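PDB 1ZTC: hypothetical protein TM0894 from Thermotoga maritima, which is probably a metal-dependent hydrolase of the metallo-beta-lactamase superfamily, possibly an endoribonuclease that cleaves RNA. Local coordinates for residues 69-73 and 92-96; 96-102 and 129-135; 182-186 and 215-219. All blocks are in the same frame, centred on the assembly; numbering follows the deposited sequence.

Contact 1: residues 69-73 and 92-96; sequences ISPDD and LFENA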
loop_
_atom_site.group_PDB
_atom_site.type_symbol
_atom_site.label_atom_id
_atom_site.label_comp_id
_atom_site.label_asym_id
_atom_site.label_seq_id
_atom_site.Cartn_x
_atom_site.Cartn_y
_atom_site.Cartn_z
ATOM N N ILE A 69 21.621 -18.923 -2.469
ATOM C CA ILE A 69 20.785 -20.066 -2.802
ATOM C C ILE A 69 19.740 -19.706 -3.836
ATOM O O ILE A 69 19.479 -18.535 -4.086
ATOM C CB ILE A 69 20.058 -20.626 -1.579
ATOM C CG1 ILE A 69 19.164 -19.550 -0.949
ATOM C CG2 ILE A 69 21.065 -21.192 -0.590
ATOM C CD1 ILE A 69 18.233 -20.094 0.085
ATOM N N SER A 70 19.170 -20.754 -4.418
ATOM C CA SER A 70 18.105 -20.662 -5.380
ATOM C C SER A 70 16.859 -21.282 -4.745
ATOM O O SER A 70 16.956 -22.015 -3.767
ATOM C CB SER A 70 18.568 -21.395 -6.656
ATOM O OG SER A 70 17.555 -22.136 -7.286
ATOM N N PRO A 71 15.680 -20.965 -5.281
ATOM C CA PRO A 71 14.464 -21.678 -4.884
ATOM C C PRO A 71 14.593 -23.208 -4.996
ATOM O O PRO A 71 14.000 -23.920 -4.217
ATOM C CB PRO A 71 13.420 -21.153 -5.889
ATOM C CG PRO A 71 13.914 -19.788 -6.271
ATOM C CD PRO A 71 15.413 -19.916 -6.292
ATOM N N ASP A 72 15.359 -23.688 -5.964
ATOM C CA ASP A 72 15.577 -25.127 -6.152
ATOM C C ASP A 72 16.275 -25.808 -4.990
ATOM O O ASP A 72 16.267 -27.033 -4.897
ATOM C CB ASP A 72 16.409 -25.404 -7.410
ATOM C CG ASP A 72 15.745 -24.897 -8.675
ATOM O OD1 ASP A 72 14.506 -24.765 -8.698
ATOM O OD2 ASP A 72 16.466 -24.608 -9.645
ATOM N N ASP A 73 16.894 -25.015 -4.115
ATOM C CA ASP A 73 17.627 -25.559 -2.965
ATOM C C ASP A 73 16.750 -25.713 -1.744
ATOM O O ASP A 73 17.173 -26.281 -0.749
ATOM C CB ASP A 73 18.818 -24.664 -2.609
ATOM C CG ASP A 73 19.833 -24.525 -3.762
ATOM O OD1 ASP A 73 20.223 -25.540 -4.393
ATOM O OD2 ASP A 73 20.246 -23.383 -4.018
ATOM N N LEU A 92 7.168 -21.427 -6.120
ATOM C CA LEU A 92 8.583 -21.310 -6.500
ATOM C C LEU A 92 9.437 -22.529 -6.156
ATOM O O LEU A 92 10.495 -22.704 -6.739
ATOM C CB LEU A 92 9.210 -20.089 -5.839
ATOM C CG LEU A 92 8.624 -18.738 -6.259
ATOM C CD1 LEU A 92 9.076 -17.644 -5.322
ATOM C CD2 LEU A 92 8.987 -18.436 -7.698
ATOM N N PHE A 93 8.990 -23.352 -5.215
ATOM C CA PHE A 93 9.848 -24.395 -4.650
ATOM C C PHE A 93 9.434 -25.779 -5.172
ATOM O O PHE A 93 8.638 -26.484 -4.569
ATOM C CB PHE A 93 9.850 -24.299 -3.133
ATOM C CG PHE A 93 10.097 -22.906 -2.636
ATOM C CD1 PHE A 93 11.309 -22.287 -2.877
ATOM C CD2 PHE A 93 9.103 -22.189 -2.010
ATOM C CE1 PHE A 93 11.523 -20.971 -2.484
ATOM C CE2 PHE A 93 9.311 -20.889 -1.605
ATOM C CZ PHE A 93 10.535 -20.282 -1.834
ATOM N N GLU A 94 10.030 -26.160 -6.290
ATOM C CA GLU A 94 9.649 -27.371 -7.013
ATOM C C GLU A 94 10.198 -28.637 -6.376
ATOM O O GLU A 94 9.746 -29.741 -6.702
ATOM C CB GLU A 94 10.212 -27.376 -8.455
ATOM C CG GLU A 94 10.289 -26.033 -9.220
ATOM C CD GLU A 94 9.096 -25.748 -10.113
ATOM O OE1 GLU A 94 8.371 -26.696 -10.495
ATOM O OE2 GLU A 94 8.901 -24.555 -10.444
ATOM N N ASN A 95 11.213 -28.487 -5.532
ATOM C CA ASN A 95 11.913 -29.636 -4.930
ATOM C C ASN A 95 11.593 -29.849 -3.450
ATOM O O ASN A 95 12.165 -30.715 -2.804
ATOM C CB ASN A 95 13.429 -29.453 -5.061
ATOM C CG ASN A 95 13.911 -29.503 -6.497
ATOM O OD1 ASN A 95 13.354 -30.223 -7.324
ATOM N ND2 ASN A 95 14.979 -28.752 -6.792
ATOM N N ALA A 96 10.671 -29.070 -2.919
ATOM C CA ALA A 96 10.362 -29.084 -1.512
ATOM C C ALA A 96 9.279 -30.091 -1.167
ATOM O O ALA A 96 8.422 -30.437 -1.983
ATOM C CB ALA A 96 9.925 -27.702 -1.072
HETATM O O HOH W 1 12.524 -26.224 -4.047
HETATM O O HOH W 2 12.496 -24.572 -7.015
#
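In the metallo-beta-lactamase fold of this chain, two turns that lead into the neighbouring parallel strands 76-78 and 97-101 meet here, P71 and D72 of the first against L92, F93 and N95 of the second. They lie where strands 76-78 and 97-101 begin, whereas the nickel ligands H81, H83, D85 and H86 follow the far end of 76-78. One direct hydrogen bond joins the turns, N95 ND2 to D72 O at 2.9 Å. It is nearly straight, 175° at the hydrogen. D72 O receives it on a lone pair, in the carbonyl plane, and the acceptor lies within 1° of the amide plane of N95. With chi1 at -67°, CG of N95 stands anti to its own carbonyl carbon, which carries the amide across to the 3-10 turn 71-73.

Deeper in, P71 sits beside the F93 ring: P71 O lies in the ring plane at the edge, 3.4 Å from F93 CD1, while P71 CB is 3.8 Å from that same carbon. L92 CB lies over the centre of one ring face, and F64 of helix 57-67 packs on both P71 and F93. A water accepts from N95 N and lies 2.7 Å from P71 O; a second accepts from E94 N and comes within 2.6 Å of D72 OD1, close also to L92 O. D72 forms a salt bridge to R118 and E94 one to K122, both of the second subunit, so these turns also serve the subunit interface. The 3-10 turn is braced internally by an ST turn, S70 OG accepting from D72 N at 3.0 Å, and by D73 OD2, which takes S70 N at 2.9 Å on its anti side, well out of the carboxylate plane.

Contact 2: residues 96-102 and 129-135; sequences ATFYVHE and NVVLLKG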
loop_
_atom_site.group_PDB
_atom_site.type_symbol
_atom_site.label_atom_id
_atom_site.label_comp_id
_atom_site.label_asym_id
_atom_site.label_seq_id
_atom_site.Cartn_x
_atom_site.Cartn_y
_atom_site.Cartn_z
ATOM N N ALA A 96 10.671 -29.070 -2.919
ATOM C CA ALA A 96 10.362 -29.084 -1.512
ATOM C C ALA A 96 9.279 -30.091 -1.167
ATOM O O ALA A 96 8.422 -30.437 -1.983
ATOM C CB ALA A 96 9.925 -27.702 -1.072
ATOM N N THR A 97 9.362 -30.583 0.060
ATOM C CA THR A 97 8.252 -31.265 0.693
ATOM C C THR A 97 7.475 -30.200 1.442
ATOM O O THR A 97 8.067 -29.358 2.127
ATOM C CB THR A 97 8.757 -32.332 1.650
ATOM O OG1 THR A 97 9.605 -33.219 0.912
ATOM C CG2 THR A 97 7.587 -33.107 2.284
ATOM N N PHE A 98 6.153 -30.250 1.301
ATOM C CA PHE A 98 5.253 -29.314 1.928
ATOM C C PHE A 98 4.579 -29.913 3.131
ATOM O O PHE A 98 4.175 -31.064 3.087
ATOM C CB PHE A 98 4.210 -28.843 0.906
ATOM C CG PHE A 98 4.819 -28.094 -0.231
ATOM C CD1 PHE A 98 5.147 -26.757 -0.082
ATOM C CD2 PHE A 98 5.124 -28.736 -1.429
ATOM C CE1 PHE A 98 5.752 -26.047 -1.102
ATOM C CE2 PHE A 98 5.738 -28.029 -2.463
ATOM C CZ PHE A 98 6.052 -26.678 -2.288
ATOM N N TYR A 99 4.446 -29.124 4.208
ATOM C CA TYR A 99 3.857 -29.615 5.471
ATOM C C TYR A 99 2.709 -28.716 5.849
ATOM O O TYR A 99 2.862 -27.490 5.898
ATOM C CB TYR A 99 4.870 -29.609 6.625
ATOM C CG TYR A 99 6.135 -30.399 6.389
ATOM C CD1 TYR A 99 7.067 -29.967 5.463
ATOM C CD2 TYR A 99 6.428 -31.540 7.134
ATOM C CE1 TYR A 99 8.231 -30.644 5.246
ATOM C CE2 TYR A 99 7.609 -32.256 6.909
ATOM C CZ TYR A 99 8.504 -31.785 5.956
ATOM O OH TYR A 99 9.685 -32.428 5.692
ATOM N N VAL A 100 1.581 -29.337 6.157
ATOM C CA VAL A 100 0.329 -28.624 6.388
ATOM C C VAL A 100 -0.576 -29.520 7.236
ATOM O O VAL A 100 -0.493 -30.746 7.135
ATOM C CB VAL A 100 -0.372 -28.254 5.012
ATOM C CG1 VAL A 100 -0.734 -29.472 4.241
ATOM C CG2 VAL A 100 -1.592 -27.378 5.192
ATOM N N HIS A 101 -1.424 -28.908 8.062
ATOM C CA HIS A 101 -2.359 -29.668 8.880
ATOM C C HIS A 101 -3.387 -30.369 8.011
ATOM O O HIS A 101 -3.960 -29.773 7.088
ATOM C CB HIS A 101 -3.066 -28.779 9.924
ATOM C CG HIS A 101 -3.806 -29.571 10.966
ATOM N ND1 HIS A 101 -5.005 -30.197 10.709
ATOM C CD2 HIS A 101 -3.475 -29.900 12.241
ATOM C CE1 HIS A 101 -5.397 -30.856 11.789
ATOM N NE2 HIS A 101 -4.488 -30.684 12.734
ATOM N N GLU A 102 -3.642 -31.637 8.330
ATOM C CA GLU A 102 -4.490 -32.510 7.519
ATOM C C GLU A 102 -5.901 -31.979 7.243
ATOM O O GLU A 102 -6.485 -32.264 6.193
ATOM C CB GLU A 102 -4.578 -33.908 8.171
ATOM C CG GLU A 102 -5.098 -33.906 9.618
ATOM C CD GLU A 102 -5.241 -35.285 10.218
ATOM O OE1 GLU A 102 -4.909 -36.293 9.551
ATOM O OE2 GLU A 102 -5.690 -35.349 11.379
ATOM N N ASN A 129 4.692 -33.133 -3.196
ATOM C CA ASN A 129 4.964 -33.964 -2.033
ATOM C C ASN A 129 4.534 -33.217 -0.800
ATOM O O ASN A 129 5.075 -32.131 -0.477
ATOM C CB ASN A 129 6.437 -34.320 -1.951
ATOM C CG ASN A 129 6.896 -35.099 -3.157
ATOM O OD1 ASN A 129 7.540 -34.551 -4.046
ATOM N ND2 ASN A 129 6.526 -36.374 -3.216
ATOM N N VAL A 130 3.563 -33.802 -0.110
ATOM C CA VAL A 130 2.911 -33.183 1.025
ATOM C C VAL A 130 2.928 -34.111 2.233
ATOM O O VAL A 130 2.582 -35.286 2.125
ATOM C CB VAL A 130 1.452 -32.827 0.670
ATOM C CG1 VAL A 130 0.768 -32.164 1.842
ATOM C CG2 VAL A 130 1.409 -31.908 -0.572
ATOM N N VAL A 131 3.339 -33.580 3.376
ATOM C CA VAL A 131 3.231 -34.282 4.645
ATOM C C VAL A 131 2.085 -33.664 5.421
ATOM O O VAL A 131 2.066 -32.455 5.638
ATOM C CB VAL A 131 4.533 -34.174 5.444
ATOM C CG1 VAL A 131 4.353 -34.711 6.885
ATOM C CG2 VAL A 131 5.613 -34.977 4.722
ATOM N N LEU A 132 1.116 -34.498 5.810
ATOM C CA LEU A 132 -0.041 -34.027 6.567
ATOM C C LEU A 132 0.244 -34.098 8.056
ATOM O O LEU A 132 0.632 -35.137 8.559
ATOM C CB LEU A 132 -1.289 -34.854 6.203
ATOM C CG LEU A 132 -1.621 -34.806 4.705
ATOM C CD1 LEU A 132 -2.747 -35.771 4.413
ATOM C CD2 LEU A 132 -1.977 -33.419 4.211
ATOM N N LEU A 133 0.082 -32.979 8.749
ATOM C CA LEU A 133 0.338 -32.893 10.183
ATOM C C LEU A 133 -0.970 -32.904 10.978
ATOM O O LEU A 133 -2.063 -32.593 10.436
ATOM C CB LEU A 133 1.119 -31.616 10.491
ATOM C CG LEU A 133 2.482 -31.497 9.802
ATOM C CD1 LEU A 133 3.077 -30.121 10.042
ATOM C CD2 LEU A 133 3.441 -32.629 10.271
ATOM N N LYS A 134 -0.866 -33.317 12.244
ATOM C CA LYS A 134 -2.011 -33.336 13.168
ATOM C C LYS A 134 -1.846 -32.348 14.328
ATOM O O LYS A 134 -2.829 -31.973 14.968
ATOM C CB LYS A 134 -2.176 -34.727 13.737
ATOM C CG LYS A 134 -2.423 -35.786 12.683
ATOM C CD LYS A 134 -2.823 -37.125 13.339
ATOM C CE LYS A 134 -3.345 -38.192 12.330
ATOM N NZ LYS A 134 -4.853 -38.245 12.216
ATOM N N GLY A 135 -0.605 -31.928 14.587
ATOM C CA GLY A 135 -0.268 -31.213 15.808
ATOM C C GLY A 135 0.472 -32.130 16.787
ATOM O O GLY A 135 0.249 -33.322 16.811
HETATM O O HOH W 3 6.696 -31.187 -3.699
HETATM O O HOH W 4 -1.694 -36.986 9.588
#
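L133 O is approached from several directions by H101, the last residue of strand 97-101, and by E102 just after it. The N-H of E102 bonds to it in the carbonyl plane at 2.8 Å, H101 CA makes a CA-H...O contact, and the imidazole of H101 lies with one face against it, the oxygen 3.5 Å above the ring centre. The ring gets there because CG of H101 is anti to the backbone N (chi1 -168°). Its NE2 then meets K134 O at the ring edge in a weak bond, while ND1 pairs with V103 N.

Upstream, the backbone bonds alternate between the strands as in a parallel pair. F98 N donates to N129 O, and V131 N reaches F98 O at 2.7 Å, almost in line with the carbonyl. V100 N to V131 O is longer, and L133 N to V100 O follows. This ladder, with strand directions 26° apart, makes 97-101 and 130-133 parallel neighbours in a beta-alpha-beta unit whose crossover carries helix 114-125; 130-133 is one of the two edge strands of its sheet within the chain.

Side chains sort onto two faces. On one, the Y99 ring runs beside V131, CD2 to CB 3.7 Å, and V131 CG2 meets T97 CG2; Y99 OH reaches beyond to D76. On the other, V100 CG1 touches V130 CG1 at 3.9 Å and L132 CD2 slightly farther off, while F98 stacks with W127. Past the strands, K134 bends at chi4 (-96°) to bring NZ to the syn side of E102 OE2, somewhat out of the carboxylate plane, a 3.1 Å salt bridge.

Contact 3: residues 182-186 and 215-219; sequences YYDII and LKPEV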
loop_
_atom_site.group_PDB
_atom_site.type_symbol
_atom_site.label_atom_id
_atom_site.label_comp_id
_atom_site.label_asym_id
_atom_site.label_seq_id
_atom_site.Cartn_x
_atom_site.Cartn_y
_atom_site.Cartn_z
ATOM N N TYR A 182 -0.947 -9.233 20.240
ATOM C CA TYR A 182 -0.260 -9.820 21.368
ATOM C C TYR A 182 -0.456 -8.988 22.632
ATOM O O TYR A 182 -0.689 -9.516 23.706
ATOM C CB TYR A 182 1.230 -9.995 21.045
ATOM C CG TYR A 182 2.090 -10.357 22.242
ATOM C CD1 TYR A 182 1.986 -11.603 22.842
ATOM C CD2 TYR A 182 3.007 -9.449 22.767
ATOM C CE1 TYR A 182 2.748 -11.939 23.924
ATOM C CE2 TYR A 182 3.804 -9.784 23.849
ATOM C CZ TYR A 182 3.664 -11.035 24.428
ATOM O OH TYR A 182 4.441 -11.372 25.503
ATOM N N TYR A 183 -0.317 -7.675 22.517
ATOM C CA TYR A 183 -0.558 -6.809 23.670
ATOM C C TYR A 183 -1.996 -6.944 24.184
ATOM O O TYR A 183 -2.233 -6.848 25.371
ATOM C CB TYR A 183 -0.285 -5.326 23.359
ATOM C CG TYR A 183 1.125 -4.986 22.901
ATOM C CD1 TYR A 183 2.243 -5.637 23.421
ATOM C CD2 TYR A 183 1.335 -3.974 21.959
ATOM C CE1 TYR A 183 3.529 -5.295 22.998
ATOM C CE2 TYR A 183 2.616 -3.634 21.530
ATOM C CZ TYR A 183 3.697 -4.297 22.054
ATOM O OH TYR A 183 4.946 -3.951 21.615
ATOM N N ASP A 184 -2.959 -7.129 23.299
ATOM C CA ASP A 184 -4.348 -7.322 23.760
ATOM C C ASP A 184 -4.479 -8.534 24.671
ATOM O O ASP A 184 -5.135 -8.467 25.698
ATOM C CB ASP A 184 -5.307 -7.429 22.574
ATOM C CG ASP A 184 -5.379 -6.125 21.779
ATOM O OD1 ASP A 184 -5.045 -5.021 22.327
ATOM O OD2 ASP A 184 -5.772 -6.213 20.615
ATOM N N ILE A 185 -3.827 -9.624 24.298
ATOM C CA ILE A 185 -3.756 -10.817 25.143
ATOM C C ILE A 185 -3.128 -10.533 26.509
ATOM O O ILE A 185 -3.692 -10.830 27.554
ATOM C CB ILE A 185 -2.986 -11.922 24.413
ATOM C CG1 ILE A 185 -3.789 -12.478 23.235
ATOM C CG2 ILE A 185 -2.581 -13.020 25.392
ATOM C CD1 ILE A 185 -4.790 -13.508 23.607
ATOM N N ILE A 186 -1.967 -9.909 26.511
ATOM C CA ILE A 186 -1.328 -9.516 27.764
ATOM C C ILE A 186 -2.201 -8.636 28.642
ATOM O O ILE A 186 -2.162 -8.768 29.867
ATOM C CB ILE A 186 -0.024 -8.730 27.519
ATOM C CG1 ILE A 186 1.076 -9.686 27.108
ATOM C CG2 ILE A 186 0.430 -7.933 28.803
ATOM C CD1 ILE A 186 2.214 -8.936 26.520
ATOM N N LEU A 215 9.072 -9.715 18.220
ATOM C CA LEU A 215 9.151 -9.073 19.506
ATOM C C LEU A 215 9.730 -10.023 20.561
ATOM O O LEU A 215 9.386 -11.183 20.604
ATOM C CB LEU A 215 7.731 -8.653 19.880
ATOM C CG LEU A 215 7.522 -7.620 20.959
ATOM C CD1 LEU A 215 8.023 -6.242 20.525
ATOM C CD2 LEU A 215 6.024 -7.602 21.287
ATOM N N LYS A 216 10.629 -9.526 21.384
ATOM C CA LYS A 216 11.001 -10.219 22.617
ATOM C C LYS A 216 9.830 -10.140 23.559
ATOM O O LYS A 216 9.386 -9.052 23.881
ATOM C CB LYS A 216 12.116 -9.518 23.333
ATOM C CG LYS A 216 13.453 -9.659 22.738
ATOM C CD LYS A 216 14.477 -9.203 23.794
ATOM C CE LYS A 216 15.786 -8.771 23.151
ATOM N NZ LYS A 216 16.641 -7.962 24.087
ATOM N N PRO A 217 9.336 -11.281 24.040
ATOM C CA PRO A 217 8.244 -11.187 24.998
ATOM C C PRO A 217 8.542 -10.496 26.325
ATOM O O PRO A 217 9.696 -10.336 26.721
ATOM C CB PRO A 217 7.847 -12.650 25.244
ATOM C CG PRO A 217 8.965 -13.437 24.798
ATOM C CD PRO A 217 9.706 -12.671 23.756
ATOM N N GLU A 218 7.431 -10.059 26.922
ATOM C CA GLU A 218 7.354 -9.522 28.287
ATOM C C GLU A 218 7.803 -10.592 29.278
ATOM O O GLU A 218 7.467 -11.762 29.113
ATOM C CB GLU A 218 5.892 -9.130 28.621
ATOM C CG GLU A 218 5.221 -8.117 27.666
ATOM C CD GLU A 218 5.949 -6.764 27.584
ATOM O OE1 GLU A 218 6.210 -6.158 28.653
ATOM O OE2 GLU A 218 6.238 -6.309 26.445
ATOM N N VAL A 219 8.538 -10.190 30.303
ATOM C CA VAL A 219 9.126 -11.146 31.262
ATOM C C VAL A 219 8.172 -12.247 31.808
ATOM O O VAL A 219 7.355 -12.032 32.713
ATOM C CB VAL A 219 9.843 -10.409 32.428
ATOM C CG1 VAL A 219 11.141 -9.765 31.910
ATOM C CG2 VAL A 219 8.916 -9.367 33.085
#
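L215 meets two tyrosines of helix 179-187 at once, and one of its methyls, CD2, touches both. It lies 3.8 Å from Y182 CD2 and equally 3.8 Å from Y183 CE1, oblique to either ring. The leucine runs roughly at right angles to the Y183 side chain and at a slant to that of Y182. The helix turns these rings toward the same methyl by different first torsions: CG of Y182 is anti to its backbone N (chi1 169°), whereas CG of Y183 is anti to the carbonyl carbon (chi1 -59°).

From that position Y182 extends its hydroxyl along the other segment, where OH comes to 3.6 Å from P217 CB and the same distance from E218 N. One face of its ring is covered from within the helix by I186 CG1, 3.9 Å above the plane and offset toward the rim. I186 also crosses E218 at about a right angle; CD1 to CG, at 3.3 Å, is so short that the fine placing of these exposed side chains is doubtful. Behind the contact, Y182 also rests on L198 of helix 192-201, and P217 joins it on L207. L215 is itself backbone-bonded to L207 of strand 206-208. The contact thus packs the C-terminal segment, through side chains, against a helix of an outer layer in the alpha/beta/beta/alpha sandwich of the metallo-beta-lactamase fold.

How the contacts relate
Followed from the N terminus, the three contacts close successive loops, and none nests in or crosses another. Contact 1 closes 69-96, enclosing strand 76-78 and the nickel ligands H81, H83, D85 and H86. A96 is common to it and contact 2, which closes 96-135 around helix 114-125; F93 O and F98 CZ touch where the two adjoin. Contact 1 joins the turns leading into strands 76-78 and 97-101, and contact 2 pairs 97-101 with 130-133, so both serve successive parallel strands of one sheet. After H152 and D174, contact 3 closes 182-219 around helix 192-201, strand 206-208 and the ligand H211. It lies across the chain's centre from the others, its centre about 35 Å from that of contact 1.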